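Local coordinates for protein (hdlp (histone deacetylase-like protein)) (Aquifex aeolicus, PDB 1C3P) that binds zinc and, as a member of the histone deacetylase family, probably removes acetyl groups from acetylated substrates, at residues L10-Y15 with S104-S109; R16-H21 with E92-Y97; M70-C75 with Y97-G102; Y86-Y91 with S136-F141. All blocks are in the same frame, centred on the assembly; numbering follows the deposited sequence.

Contact 1. Residues L10-Y15 with S104-S109; sequences LDYGKY and SLATGS
Y12 packing on L105 makes this a mainly apolar loop-on-helix contact, formed where the short 3-10 segment after strand 4-8 meets helix 98-118. The tyrosine CG lies anti to its carbonyl carbon (chi1 -71°), and from there the ring reaches out to the helix. L105 CD2 sits over one face of that ring in a CH-pi contact, 4.1 Å from the Y12 centroid, offset toward the rim. Nearer the leucine backbone, L105 CB comes to 3.7 Å from Y12 CE2. The hydroxyl of Y12 ends in a polar spot on the helix: its OH is 2.9 Å from S109 OG, and both hydroxyls hydrogen-bond to S49 OG. S109 OG also donates to L105 O at 2.8 Å, while S109 N reaches the same carbonyl from the opposite face of its plane, giving L105 O two donors. Replacing Y12 by an alanine would probably open a gap beneath L105 CD2 and leave S49 without one of its hydroxyl partners. Y12 also touches V28 of helix 28-37, and A106 O is bonded to N125 ND2, placing the contact between helices 28-37 and 98-118 and the end of inner strand 122-125.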
loop_
_atom_site.group_PDB
_atom_site.type_symbol
_atom_site.label_atom_id
_atom_site.label_comp_id
_atom_site.label_asym_id
_atom_site.label_seq_id
_atom_site.Cartn_x
_atom_site.Cartn_y
_atom_site.Cartn_z
ATOM N N LEU A 10 -15.896 -6.749 -6.601
ATOM C CA LEU A 10 -15.686 -8.107 -6.103
ATOM C C LEU A 10 -14.889 -8.945 -7.100
ATOM O O LEU A 10 -14.426 -10.040 -6.768
ATOM C CB LEU A 10 -17.024 -8.801 -5.799
ATOM C CG LEU A 10 -17.826 -8.337 -4.581
ATOM C CD1 LEU A 10 -16.964 -8.467 -3.337
ATOM C CD2 LEU A 10 -18.271 -6.907 -4.751
ATOM N N ASP A 11 -14.715 -8.418 -8.313
ATOM C CA ASP A 11 -13.979 -9.117 -9.363
ATOM C C ASP A 11 -12.528 -9.429 -9.020
ATOM O O ASP A 11 -11.949 -10.370 -9.577
ATOM C CB ASP A 11 -14.039 -8.327 -10.675
ATOM C CG ASP A 11 -15.459 -8.153 -11.180
ATOM O OD1 ASP A 11 -16.216 -9.143 -11.138
ATOM O OD2 ASP A 11 -15.814 -7.041 -11.625
ATOM N N TYR A 12 -11.924 -8.645 -8.124
ATOM C CA TYR A 12 -10.544 -8.916 -7.743
ATOM C C TYR A 12 -10.446 -10.359 -7.230
ATOM O O TYR A 12 -9.395 -11.001 -7.341
ATOM C CB TYR A 12 -10.070 -7.946 -6.649
ATOM C CG TYR A 12 -9.857 -6.521 -7.121
ATOM C CD1 TYR A 12 -10.632 -5.472 -6.619
ATOM C CD2 TYR A 12 -8.858 -6.220 -8.047
ATOM C CE1 TYR A 12 -10.414 -4.153 -7.025
ATOM C CE2 TYR A 12 -8.627 -4.907 -8.460
ATOM C CZ TYR A 12 -9.404 -3.880 -7.946
ATOM O OH TYR A 12 -9.151 -2.575 -8.328
ATOM N N GLY A 13 -11.554 -10.862 -6.690
ATOM C CA GLY A 13 -11.592 -12.220 -6.158
ATOM C C GLY A 13 -11.260 -13.309 -7.161
ATOM O O GLY A 13 -10.878 -14.406 -6.765
ATOM N N LYS A 14 -11.399 -13.009 -8.453
ATOM C CA LYS A 14 -11.103 -13.972 -9.513
ATOM C C LYS A 14 -9.694 -13.859 -10.091
ATOM O O LYS A 14 -9.339 -14.607 -11.005
ATOM C CB LYS A 14 -12.120 -13.844 -10.656
ATOM C CG LYS A 14 -13.475 -14.504 -10.390
ATOM C CD LYS A 14 -13.390 -16.045 -10.274
ATOM C CE LYS A 14 -13.025 -16.747 -11.589
ATOM N NZ LYS A 14 -11.659 -16.429 -12.102
ATOM N N TYR A 15 -8.900 -12.926 -9.572
ATOM C CA TYR A 15 -7.523 -12.718 -10.044
ATOM C C TYR A 15 -6.582 -12.833 -8.851
ATOM O O TYR A 15 -5.818 -11.914 -8.561
ATOM C CB TYR A 15 -7.383 -11.325 -10.677
ATOM C CG TYR A 15 -8.465 -11.043 -11.683
ATOM C CD1 TYR A 15 -9.139 -9.823 -11.684
ATOM C CD2 TYR A 15 -8.877 -12.025 -12.586
ATOM C CE1 TYR A 15 -10.208 -9.589 -12.553
ATOM C CE2 TYR A 15 -9.939 -11.802 -13.455
ATOM C CZ TYR A 15 -10.602 -10.585 -13.429
ATOM O OH TYR A 15 -11.681 -10.368 -14.266
ATOM N N SER A 104 -4.151 -4.309 -13.836
ATOM C CA SER A 104 -4.728 -3.166 -14.553
ATOM C C SER A 104 -5.962 -2.604 -13.845
ATOM O O SER A 104 -6.242 -1.406 -13.886
ATOM C CB SER A 104 -5.117 -3.572 -15.978
ATOM O OG SER A 104 -3.952 -3.753 -16.750
ATOM N N LEU A 105 -6.705 -3.480 -13.199
ATOM C CA LEU A 105 -7.902 -3.050 -12.509
ATOM C C LEU A 105 -7.530 -2.232 -11.262
ATOM O O LEU A 105 -8.153 -1.219 -10.950
ATOM C CB LEU A 105 -8.723 -4.289 -12.143
ATOM C CG LEU A 105 -10.199 -4.106 -11.830
ATOM C CD1 LEU A 105 -10.912 -3.498 -13.062
ATOM C CD2 LEU A 105 -10.800 -5.483 -11.459
ATOM N N ALA A 106 -6.498 -2.668 -10.559
ATOM C CA ALA A 106 -6.041 -1.966 -9.359
ATOM C C ALA A 106 -5.478 -0.600 -9.740
ATOM O O ALA A 106 -5.648 0.381 -9.015
ATOM C CB ALA A 106 -4.958 -2.811 -8.635
ATOM N N THR A 107 -4.820 -0.542 -10.891
ATOM C CA THR A 107 -4.203 0.703 -11.368
ATOM C C THR A 107 -5.248 1.682 -11.889
ATOM O O THR A 107 -5.162 2.888 -11.637
ATOM C CB THR A 107 -3.148 0.378 -12.437
ATOM O OG1 THR A 107 -2.158 -0.471 -11.831
ATOM C CG2 THR A 107 -2.490 1.654 -13.000
ATOM N N GLY A 108 -6.235 1.179 -12.618
ATOM C CA GLY A 108 -7.275 2.065 -13.085
ATOM C C GLY A 108 -7.970 2.644 -11.856
ATOM O O GLY A 108 -8.404 3.797 -11.873
ATOM N N SER A 109 -8.071 1.851 -10.786
ATOM C CA SER A 109 -8.723 2.301 -9.550
ATOM C C SER A 109 -7.953 3.446 -8.878
ATOM O O SER A 109 -8.528 4.287 -8.161
ATOM C CB SER A 109 -8.891 1.118 -8.587
ATOM O OG SER A 109 -9.754 0.136 -9.141
#

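Contact 2. Residues R16-H21 with E92-Y97; sequences RYPKNH and ENPVSY
R16 meets the other loop through its backbone, O lying 4.2 Å from S96 OG; that serine hydroxyl is committed to A98 N, capping the start of helix 98-118. Y17 finds its polar partner outside the two loops: its OH is hydrogen-bonded to F141 O, while CD2 lies over the centre of the H21 ring, backing the histidine from one face. P18 is the apolar middle of the contact. Its CG meets P94 CB at 4.0 Å, the two pyrrolidine rings crossing obliquely, and its CD lies 4.3 Å from S96 CB. Beyond it the chain swings outward through the poorly ordered K19 and N20 and returns at H21, held there by a weak backbone bond from H21 N to P18 O. With CG anti to the backbone N (chi1 -157°), the imidazole is placed so that CE1 comes to 3.0 Å from E92 O, which lies at the ring edge and in its plane. P94 CG approaches the same ring near ND1, at 4.1 Å, and F141 packs on it edge-to-face. The H21 side chain is about 12 Å from that of D258, a zinc ligand. The loop after strand 4-8 thus packs on the loop leading into helix 98-118 through prolines and a C-H edge: E92 O is buried with no conventional partner, and the polarised CE1-H of H21 probably offsets part of that cost.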
loop_
_atom_site.group_PDB
_atom_site.type_symbol
_atom_site.label_atom_id
_atom_site.label_comp_id
_atom_site.label_asym_id
_atom_site.label_seq_id
_atom_site.Cartn_x
_atom_site.Cartn_y
_atom_site.Cartn_z
ATOM N N ARG A 16 -6.658 -13.965 -8.156
ATOM C CA ARG A 16 -5.828 -14.222 -6.983
ATOM C C ARG A 16 -4.482 -14.782 -7.432
ATOM O O ARG A 16 -4.363 -15.350 -8.520
ATOM C CB ARG A 16 -6.487 -15.272 -6.086
ATOM C CG ARG A 16 -7.939 -15.029 -5.722
ATOM C CD ARG A 16 -8.136 -13.926 -4.697
ATOM N NE ARG A 16 -9.536 -13.869 -4.278
ATOM C CZ ARG A 16 -10.195 -14.889 -3.727
ATOM N NH1 ARG A 16 -9.586 -16.051 -3.524
ATOM N NH2 ARG A 16 -11.471 -14.751 -3.390
ATOM N N TYR A 17 -3.462 -14.621 -6.602
ATOM C CA TYR A 17 -2.166 -15.182 -6.941
ATOM C C TYR A 17 -2.255 -16.685 -6.721
ATOM O O TYR A 17 -3.155 -17.179 -6.032
ATOM C CB TYR A 17 -1.057 -14.565 -6.084
ATOM C CG TYR A 17 -0.680 -13.158 -6.510
ATOM C CD1 TYR A 17 -1.644 -12.148 -6.596
ATOM C CD2 TYR A 17 0.645 -12.836 -6.824
ATOM C CE1 TYR A 17 -1.301 -10.854 -6.979
ATOM C CE2 TYR A 17 1.001 -11.548 -7.207
ATOM C CZ TYR A 17 0.024 -10.559 -7.281
ATOM O OH TYR A 17 0.368 -9.273 -7.635
ATOM N N PRO A 18 -1.322 -17.438 -7.297
ATOM C CA PRO A 18 -1.384 -18.881 -7.121
ATOM C C PRO A 18 -1.054 -19.439 -5.749
ATOM O O PRO A 18 -0.635 -18.737 -4.827
ATOM C CB PRO A 18 -0.395 -19.375 -8.169
ATOM C CG PRO A 18 0.685 -18.328 -8.059
ATOM C CD PRO A 18 -0.182 -17.081 -8.163
ATOM N N LYS A 19 -1.307 -20.735 -5.656
ATOM C CA LYS A 19 -1.000 -21.594 -4.525
ATOM C C LYS A 19 -0.375 -20.951 -3.288
ATOM O O LYS A 19 -0.998 -20.224 -2.519
ATOM C CB LYS A 19 -0.010 -22.623 -5.048
ATOM C CG LYS A 19 1.157 -21.897 -5.736
ATOM C CD LYS A 19 2.288 -22.762 -6.236
ATOM C CE LYS A 19 3.410 -21.846 -6.722
ATOM N NZ LYS A 19 4.568 -22.570 -7.306
ATOM N N ASN A 20 0.898 -21.304 -3.148
ATOM C CA ASN A 20 1.837 -20.926 -2.107
ATOM C C ASN A 20 1.974 -19.428 -1.850
ATOM O O ASN A 20 2.317 -19.007 -0.741
ATOM C CB ASN A 20 3.202 -21.477 -2.519
ATOM C CG ASN A 20 3.886 -22.243 -1.415
ATOM O OD1 ASN A 20 3.345 -23.221 -0.894
ATOM N ND2 ASN A 20 5.091 -21.810 -1.057
ATOM N N HIS A 21 1.711 -18.633 -2.879
ATOM C CA HIS A 21 1.859 -17.181 -2.809
ATOM C C HIS A 21 1.091 -16.461 -1.694
ATOM O O HIS A 21 -0.077 -16.752 -1.439
ATOM C CB HIS A 21 1.467 -16.563 -4.150
ATOM C CG HIS A 21 2.081 -15.221 -4.385
ATOM N ND1 HIS A 21 3.197 -15.041 -5.171
ATOM C CD2 HIS A 21 1.781 -14.003 -3.871
ATOM C CE1 HIS A 21 3.560 -13.773 -5.137
ATOM N NE2 HIS A 21 2.718 -13.120 -4.354
ATOM N N GLU A 92 8.027 -15.452 -7.171
ATOM C CA GLU A 92 7.712 -14.087 -6.788
ATOM C C GLU A 92 6.664 -13.371 -7.649
ATOM O O GLU A 92 5.642 -12.896 -7.130
ATOM C CB GLU A 92 9.032 -13.313 -6.749
ATOM C CG GLU A 92 8.939 -11.829 -6.530
ATOM C CD GLU A 92 10.306 -11.225 -6.256
ATOM O OE1 GLU A 92 10.539 -10.056 -6.661
ATOM O OE2 GLU A 92 11.135 -11.922 -5.619
ATOM N N ASN A 93 6.914 -13.299 -8.956
ATOM C CA ASN A 93 6.008 -12.633 -9.896
ATOM C C ASN A 93 5.603 -13.674 -10.940
ATOM O O ASN A 93 5.981 -13.593 -12.109
ATOM C CB ASN A 93 6.754 -11.473 -10.548
ATOM C CG ASN A 93 7.486 -10.627 -9.527
ATOM O OD1 ASN A 93 6.873 -10.062 -8.611
ATOM N ND2 ASN A 93 8.809 -10.547 -9.660
ATOM N N PRO A 94 4.766 -14.639 -10.530
ATOM C CA PRO A 94 4.275 -15.746 -11.356
ATOM C C PRO A 94 3.328 -15.366 -12.467
ATOM O O PRO A 94 2.784 -14.278 -12.485
ATOM C CB PRO A 94 3.551 -16.634 -10.341
ATOM C CG PRO A 94 4.084 -16.170 -8.997
ATOM C CD PRO A 94 4.116 -14.697 -9.211
ATOM N N VAL A 95 3.133 -16.289 -13.402
ATOM C CA VAL A 95 2.160 -16.076 -14.457
ATOM C C VAL A 95 0.784 -16.341 -13.816
ATOM O O VAL A 95 0.598 -17.365 -13.164
ATOM C CB VAL A 95 2.385 -17.073 -15.615
ATOM C CG1 VAL A 95 1.195 -17.058 -16.572
ATOM C CG2 VAL A 95 3.652 -16.694 -16.372
ATOM N N SER A 96 -0.154 -15.408 -13.957
ATOM C CA SER A 96 -1.521 -15.577 -13.433
ATOM C C SER A 96 -2.390 -14.442 -13.984
ATOM O O SER A 96 -1.870 -13.508 -14.604
ATOM C CB SER A 96 -1.565 -15.510 -11.907
ATOM O OG SER A 96 -1.655 -14.170 -11.458
ATOM N N TYR A 97 -3.706 -14.498 -13.770
ATOM C CA TYR A 97 -4.526 -13.407 -14.273
ATOM C C TYR A 97 -4.457 -12.149 -13.407
ATOM O O TYR A 97 -5.101 -11.142 -13.691
ATOM C CB TYR A 97 -5.971 -13.852 -14.508
ATOM C CG TYR A 97 -6.078 -14.774 -15.709
ATOM C CD1 TYR A 97 -5.915 -16.157 -15.583
ATOM C CD2 TYR A 97 -6.261 -14.247 -16.988
ATOM C CE1 TYR A 97 -5.934 -16.994 -16.708
ATOM C CE2 TYR A 97 -6.281 -15.073 -18.118
ATOM C CZ TYR A 97 -6.118 -16.440 -17.972
ATOM O OH TYR A 97 -6.136 -17.243 -19.094
#

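Contact 3. Residues M70-C75 with Y97-G102; sequences MEAERC and YAMFTG
E73 has CG anti to its backbone N (chi1 180°) and runs on extended, which carries its carboxylate from helix 63-75 to the first turn of helix 98-118; F100 likewise has CG anti to N, which sets its ring face against M70 CG. The carboxylate takes three bonds. OE1 accepts from T101 N at 2.8 Å, nearly straight (166°) and on the syn lone pair, and also from F100 N at 2.8 Å, a more bent bond that arrives well out of the carboxylate plane. OE2 accepts from T101 OG1 at 2.6 Å, again on the syn side, so both oxygens are gripped, which probably keeps the group from turning. The same OE1 lies close to Y97 O, another acceptor, a cost that the two amides and the helix N-terminus probably outweigh. E73's aliphatic part is packed too, CG against Y97 CD2 at 3.5 Å and CB against M99 CG at 3.6 Å. Nearby, M70 CG stands over the middle of the F100 face, 3.4 Å from its centroid, while SD approaches obliquely in a Met-aromatic contact. A water joins R74 O to Y97 OH. The two short axes cross at 99°, 8.5 Å apart at closest approach, a near-perpendicular helix packing in which a buried glutamate of one helix binds first-turn amides of the other, at a start widened by a pi-type turn.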
loop_
_atom_site.group_PDB
_atom_site.type_symbol
_atom_site.label_atom_id
_atom_site.label_comp_id
_atom_site.label_asym_id
_atom_site.label_seq_id
_atom_site.Cartn_x
_atom_site.Cartn_y
_atom_site.Cartn_z
ATOM N N MET A 70 0.696 -8.661 -21.058
ATOM C CA MET A 70 -0.545 -9.053 -21.726
ATOM C C MET A 70 -0.426 -10.388 -22.447
ATOM O O MET A 70 -1.353 -11.188 -22.424
ATOM C CB MET A 70 -0.973 -7.993 -22.726
ATOM C CG MET A 70 -1.180 -6.622 -22.088
ATOM S SD MET A 70 -1.700 -5.366 -23.304
ATOM C CE MET A 70 -3.395 -5.840 -23.528
ATOM N N GLU A 71 0.701 -10.609 -23.113
ATOM C CA GLU A 71 0.919 -11.854 -23.841
ATOM C C GLU A 71 1.105 -13.018 -22.871
ATOM O O GLU A 71 0.518 -14.093 -23.045
ATOM C CB GLU A 71 2.154 -11.731 -24.734
ATOM C CG GLU A 71 2.447 -12.979 -25.524
ATOM C CD GLU A 71 1.557 -13.134 -26.749
ATOM O OE1 GLU A 71 1.848 -14.024 -27.581
ATOM O OE2 GLU A 71 0.579 -12.369 -26.887
ATOM N N ALA A 72 1.916 -12.812 -21.838
ATOM C CA ALA A 72 2.146 -13.868 -20.859
ATOM C C ALA A 72 0.842 -14.310 -20.206
ATOM O O ALA A 72 0.583 -15.507 -20.049
ATOM C CB ALA A 72 3.106 -13.387 -19.780
ATOM N N GLU A 73 0.010 -13.346 -19.818
ATOM C CA GLU A 73 -1.233 -13.704 -19.163
ATOM C C GLU A 73 -2.242 -14.454 -20.031
ATOM O O GLU A 73 -2.749 -15.511 -19.630
ATOM C CB GLU A 73 -1.907 -12.459 -18.603
ATOM C CG GLU A 73 -3.209 -12.765 -17.908
ATOM C CD GLU A 73 -3.926 -11.513 -17.452
ATOM O OE1 GLU A 73 -3.539 -10.950 -16.410
ATOM O OE2 GLU A 73 -4.873 -11.086 -18.151
ATOM N N ARG A 74 -2.541 -13.932 -21.216
ATOM C CA ARG A 74 -3.557 -14.593 -22.023
ATOM C C ARG A 74 -3.132 -15.930 -22.598
ATOM O O ARG A 74 -3.968 -16.801 -22.809
ATOM C CB ARG A 74 -4.079 -13.667 -23.142
ATOM C CG ARG A 74 -3.094 -13.304 -24.223
ATOM C CD ARG A 74 -3.729 -12.324 -25.219
ATOM N NE ARG A 74 -2.896 -12.310 -26.405
ATOM C CZ ARG A 74 -3.009 -13.169 -27.413
ATOM N NH1 ARG A 74 -3.942 -14.120 -27.398
ATOM N NH2 ARG A 74 -2.114 -13.130 -28.401
ATOM N N CYS A 75 -1.843 -16.098 -22.858
ATOM C CA CYS A 75 -1.358 -17.371 -23.401
ATOM C C CYS A 75 -0.869 -18.266 -22.261
ATOM O O CYS A 75 -0.445 -19.409 -22.475
ATOM C CB CYS A 75 -0.232 -17.128 -24.409
ATOM S SG CYS A 75 -0.740 -16.237 -25.903
ATOM N N TYR A 97 -3.706 -14.498 -13.770
ATOM C CA TYR A 97 -4.526 -13.407 -14.273
ATOM C C TYR A 97 -4.457 -12.149 -13.407
ATOM O O TYR A 97 -5.101 -11.142 -13.691
ATOM C CB TYR A 97 -5.971 -13.852 -14.508
ATOM C CG TYR A 97 -6.078 -14.774 -15.709
ATOM C CD1 TYR A 97 -5.915 -16.157 -15.583
ATOM C CD2 TYR A 97 -6.261 -14.247 -16.988
ATOM C CE1 TYR A 97 -5.934 -16.994 -16.708
ATOM C CE2 TYR A 97 -6.281 -15.073 -18.118
ATOM C CZ TYR A 97 -6.118 -16.440 -17.972
ATOM O OH TYR A 97 -6.136 -17.243 -19.094
ATOM N N ALA A 98 -3.665 -12.195 -12.351
ATOM C CA ALA A 98 -3.496 -11.006 -11.541
ATOM C C ALA A 98 -2.399 -10.190 -12.213
ATOM O O ALA A 98 -2.332 -8.982 -12.045
ATOM C CB ALA A 98 -3.052 -11.367 -10.127
ATOM N N MET A 99 -1.562 -10.849 -13.010
ATOM C CA MET A 99 -0.413 -10.142 -13.598
ATOM C C MET A 99 -0.753 -8.979 -14.503
ATOM O O MET A 99 0.002 -8.011 -14.576
ATOM C CB MET A 99 0.513 -11.124 -14.324
ATOM C CG MET A 99 0.113 -11.441 -15.744
ATOM S SD MET A 99 1.021 -12.929 -16.263
ATOM C CE MET A 99 2.745 -12.343 -16.139
ATOM N N PHE A 100 -1.864 -9.061 -15.223
ATOM C CA PHE A 100 -2.232 -7.912 -16.053
ATOM C C PHE A 100 -3.671 -7.459 -15.819
ATOM O O PHE A 100 -3.923 -6.280 -15.591
ATOM C CB PHE A 100 -2.058 -8.196 -17.545
ATOM C CG PHE A 100 -2.369 -7.009 -18.397
ATOM C CD1 PHE A 100 -1.473 -5.944 -18.477
ATOM C CD2 PHE A 100 -3.609 -6.899 -19.035
ATOM C CE1 PHE A 100 -1.810 -4.782 -19.177
ATOM C CE2 PHE A 100 -3.952 -5.741 -19.734
ATOM C CZ PHE A 100 -3.052 -4.679 -19.804
ATOM N N THR A 101 -4.624 -8.382 -15.863
ATOM C CA THR A 101 -6.018 -7.982 -15.664
ATOM C C THR A 101 -6.257 -7.426 -14.262
ATOM O O THR A 101 -6.755 -6.320 -14.116
ATOM C CB THR A 101 -6.954 -9.163 -15.940
ATOM O OG1 THR A 101 -6.785 -9.576 -17.304
ATOM C CG2 THR A 101 -8.400 -8.771 -15.738
ATOM N N GLY A 102 -5.887 -8.193 -13.240
ATOM C CA GLY A 102 -6.057 -7.736 -11.867
ATOM C C GLY A 102 -5.211 -6.496 -11.620
ATOM O O GLY A 102 -5.669 -5.535 -11.012
HETATM O O HOH W 1 -6.393 -16.475 -21.656
#

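Contact 4. Residues Y86-Y91 with S136-F141; sequences YNIGGY and SRANGF
R137 lays one face of its guanidinium over the backbone where Y86 runs into N87, with Y86 C and N87 N beneath it. This is loop-on-loop packing in the arginase-like alpha/beta fold of the deacetylases, joining the turn after helix 82-86 to the loop that leads from strand 122-125 to helix 146-156. The arginine CG, anti to the backbone N, lies 3.6 Å from N87 CB; the bend at chi3 (-75°) then carries the guanidinium round so that NH1 reaches 3.2 Å from the same CB. NH2 goes further and is hydrogen-bonded to E84 O, within the helix that N87 has just left with a positive phi. A methionine in place of R137 would probably leave E84 O without this donor and strip the flat cover from the Y86-N87 peptide. Under the arginine the backbones are tied directly: A138 N donates to Y86 O at 2.8 Å, almost straight at 171°. S136 O lies at the edge of the Y86 ring, in its plane, 3.2 Å from CD1. Farther along, N139 ND2 is held by H132 O and D173 OD1, with its side chain about 9 Å from that of the zinc ligand H170, and F141 N is hydrogen-bonded to N93 OD1. Between two buried residues, the methyl CD1 of I88 presses on A138 CB at 3.4 Å, tighter than usual van der Waals contact.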
loop_
_atom_site.group_PDB
_atom_site.type_symbol
_atom_site.label_atom_id
_atom_site.label_comp_id
_atom_site.label_asym_id
_atom_site.label_seq_id
_atom_site.Cartn_x
_atom_site.Cartn_y
_atom_site.Cartn_z
ATOM N N TYR A 86 12.228 -9.337 -17.715
ATOM C CA TYR A 86 11.118 -8.679 -17.026
ATOM C C TYR A 86 10.786 -9.203 -15.646
ATOM O O TYR A 86 9.830 -8.723 -15.017
ATOM C CB TYR A 86 9.883 -8.774 -17.911
ATOM C CG TYR A 86 10.100 -8.142 -19.264
ATOM C CD1 TYR A 86 10.321 -6.768 -19.382
ATOM C CD2 TYR A 86 10.051 -8.911 -20.431
ATOM C CE1 TYR A 86 10.480 -6.169 -20.629
ATOM C CE2 TYR A 86 10.210 -8.329 -21.674
ATOM C CZ TYR A 86 10.422 -6.955 -21.765
ATOM O OH TYR A 86 10.577 -6.382 -22.995
ATOM N N ASN A 87 11.550 -10.195 -15.195
ATOM C CA ASN A 87 11.387 -10.789 -13.855
ATOM C C ASN A 87 10.022 -11.467 -13.700
ATOM O O ASN A 87 9.472 -11.542 -12.595
ATOM C CB ASN A 87 11.554 -9.690 -12.782
ATOM C CG ASN A 87 12.085 -10.226 -11.446
ATOM O OD1 ASN A 87 12.087 -9.515 -10.426
ATOM N ND2 ASN A 87 12.556 -11.461 -11.451
ATOM N N ILE A 88 9.487 -11.975 -14.809
ATOM C CA ILE A 88 8.189 -12.656 -14.799
ATOM C C ILE A 88 8.323 -14.175 -14.833
ATOM O O ILE A 88 9.195 -14.693 -15.513
ATOM C CB ILE A 88 7.361 -12.249 -16.048
ATOM C CG1 ILE A 88 7.001 -10.777 -15.955
ATOM C CG2 ILE A 88 6.085 -13.071 -16.137
ATOM C CD1 ILE A 88 6.191 -10.482 -14.750
ATOM N N GLY A 89 7.454 -14.879 -14.110
ATOM C CA GLY A 89 7.492 -16.330 -14.167
ATOM C C GLY A 89 7.962 -17.079 -12.942
ATOM O O GLY A 89 7.578 -18.235 -12.770
ATOM N N GLY A 90 8.804 -16.455 -12.121
ATOM C CA GLY A 90 9.290 -17.118 -10.914
ATOM C C GLY A 90 8.247 -17.161 -9.809
ATOM O O GLY A 90 7.130 -16.697 -10.003
ATOM N N TYR A 91 8.595 -17.729 -8.653
ATOM C CA TYR A 91 7.669 -17.805 -7.520
ATOM C C TYR A 91 7.136 -16.424 -7.129
ATOM O O TYR A 91 5.972 -16.251 -6.780
ATOM C CB TYR A 91 8.378 -18.369 -6.294
ATOM C CG TYR A 91 7.562 -18.218 -5.022
ATOM C CD1 TYR A 91 6.458 -19.034 -4.773
ATOM C CD2 TYR A 91 7.890 -17.246 -4.071
ATOM C CE1 TYR A 91 5.704 -18.892 -3.605
ATOM C CE2 TYR A 91 7.144 -17.092 -2.903
ATOM C CZ TYR A 91 6.056 -17.921 -2.676
ATOM O OH TYR A 91 5.330 -17.784 -1.515
ATOM N N SER A 136 10.115 -1.165 -16.289
ATOM C CA SER A 136 10.115 -2.243 -17.256
ATOM C C SER A 136 10.398 -3.596 -16.639
ATOM O O SER A 136 10.958 -4.466 -17.305
ATOM C CB SER A 136 11.171 -1.948 -18.332
ATOM O OG SER A 136 11.007 -0.641 -18.852
ATOM N N ARG A 137 9.990 -3.812 -15.388
ATOM C CA ARG A 137 10.261 -5.094 -14.740
ATOM C C ARG A 137 9.393 -5.369 -13.508
ATOM O O ARG A 137 9.139 -4.461 -12.730
ATOM C CB ARG A 137 11.741 -5.137 -14.336
ATOM C CG ARG A 137 12.111 -6.220 -13.349
ATOM C CD ARG A 137 13.571 -6.076 -12.941
ATOM N NE ARG A 137 14.481 -6.532 -13.984
ATOM C CZ ARG A 137 14.917 -7.783 -14.094
ATOM N NH1 ARG A 137 14.529 -8.704 -13.222
ATOM N NH2 ARG A 137 15.738 -8.115 -15.081
ATOM N N ALA A 138 8.968 -6.622 -13.328
ATOM C CA ALA A 138 8.148 -6.995 -12.172
ATOM C C ALA A 138 9.034 -7.107 -10.926
ATOM O O ALA A 138 10.239 -7.344 -11.032
ATOM C CB ALA A 138 7.418 -8.347 -12.440
ATOM N N ASN A 139 8.451 -6.936 -9.744
ATOM C CA ASN A 139 9.236 -7.002 -8.534
ATOM C C ASN A 139 8.356 -7.002 -7.290
ATOM O O ASN A 139 7.366 -6.270 -7.226
ATOM C CB ASN A 139 10.200 -5.796 -8.509
ATOM C CG ASN A 139 11.038 -5.734 -7.252
ATOM O OD1 ASN A 139 11.806 -6.652 -6.955
ATOM N ND2 ASN A 139 10.906 -4.639 -6.506
ATOM N N GLY A 140 8.717 -7.834 -6.315
ATOM C CA GLY A 140 7.976 -7.889 -5.063
ATOM C C GLY A 140 6.485 -8.151 -5.180
ATOM O O GLY A 140 5.689 -7.523 -4.472
ATOM N N PHE A 141 6.108 -9.079 -6.056
ATOM C CA PHE A 141 4.705 -9.446 -6.270
ATOM C C PHE A 141 3.987 -8.397 -7.097
ATOM O O PHE A 141 2.813 -8.555 -7.384
ATOM C CB PHE A 141 3.909 -9.540 -4.961
ATOM C CG PHE A 141 4.520 -10.408 -3.898
ATOM C CD1 PHE A 141 4.032 -10.330 -2.583
ATOM C CD2 PHE A 141 5.536 -11.313 -4.181
ATOM C CE1 PHE A 141 4.545 -11.132 -1.585
ATOM C CE2 PHE A 141 6.057 -12.127 -3.172
ATOM C CZ PHE A 141 5.556 -12.034 -1.874
#

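Overall arrangement
All four contacts are partly buried. Contact 1 lies deepest, its centre about 15 Å from that of the chain; contact 3 lies farthest out, its centre about 21 Å from the chain's, with exposed R74 and Y97 around a buried E73. Both use helix 98-118: the first packs a loop on it through an aromatic ring, the second ties its start to another helix through a carboxylate. Contact 2 shares Y97 with contact 3 and is largely apolar. Contact 4, loop on loop like contact 2, adds a direct backbone bond, and Y17 OH to F141 O and F141 N to N93 OD1 join the two. Contacts 2 and 4 lie nearer the zinc ligands, whereas contacts 1 and 3 are structural packing.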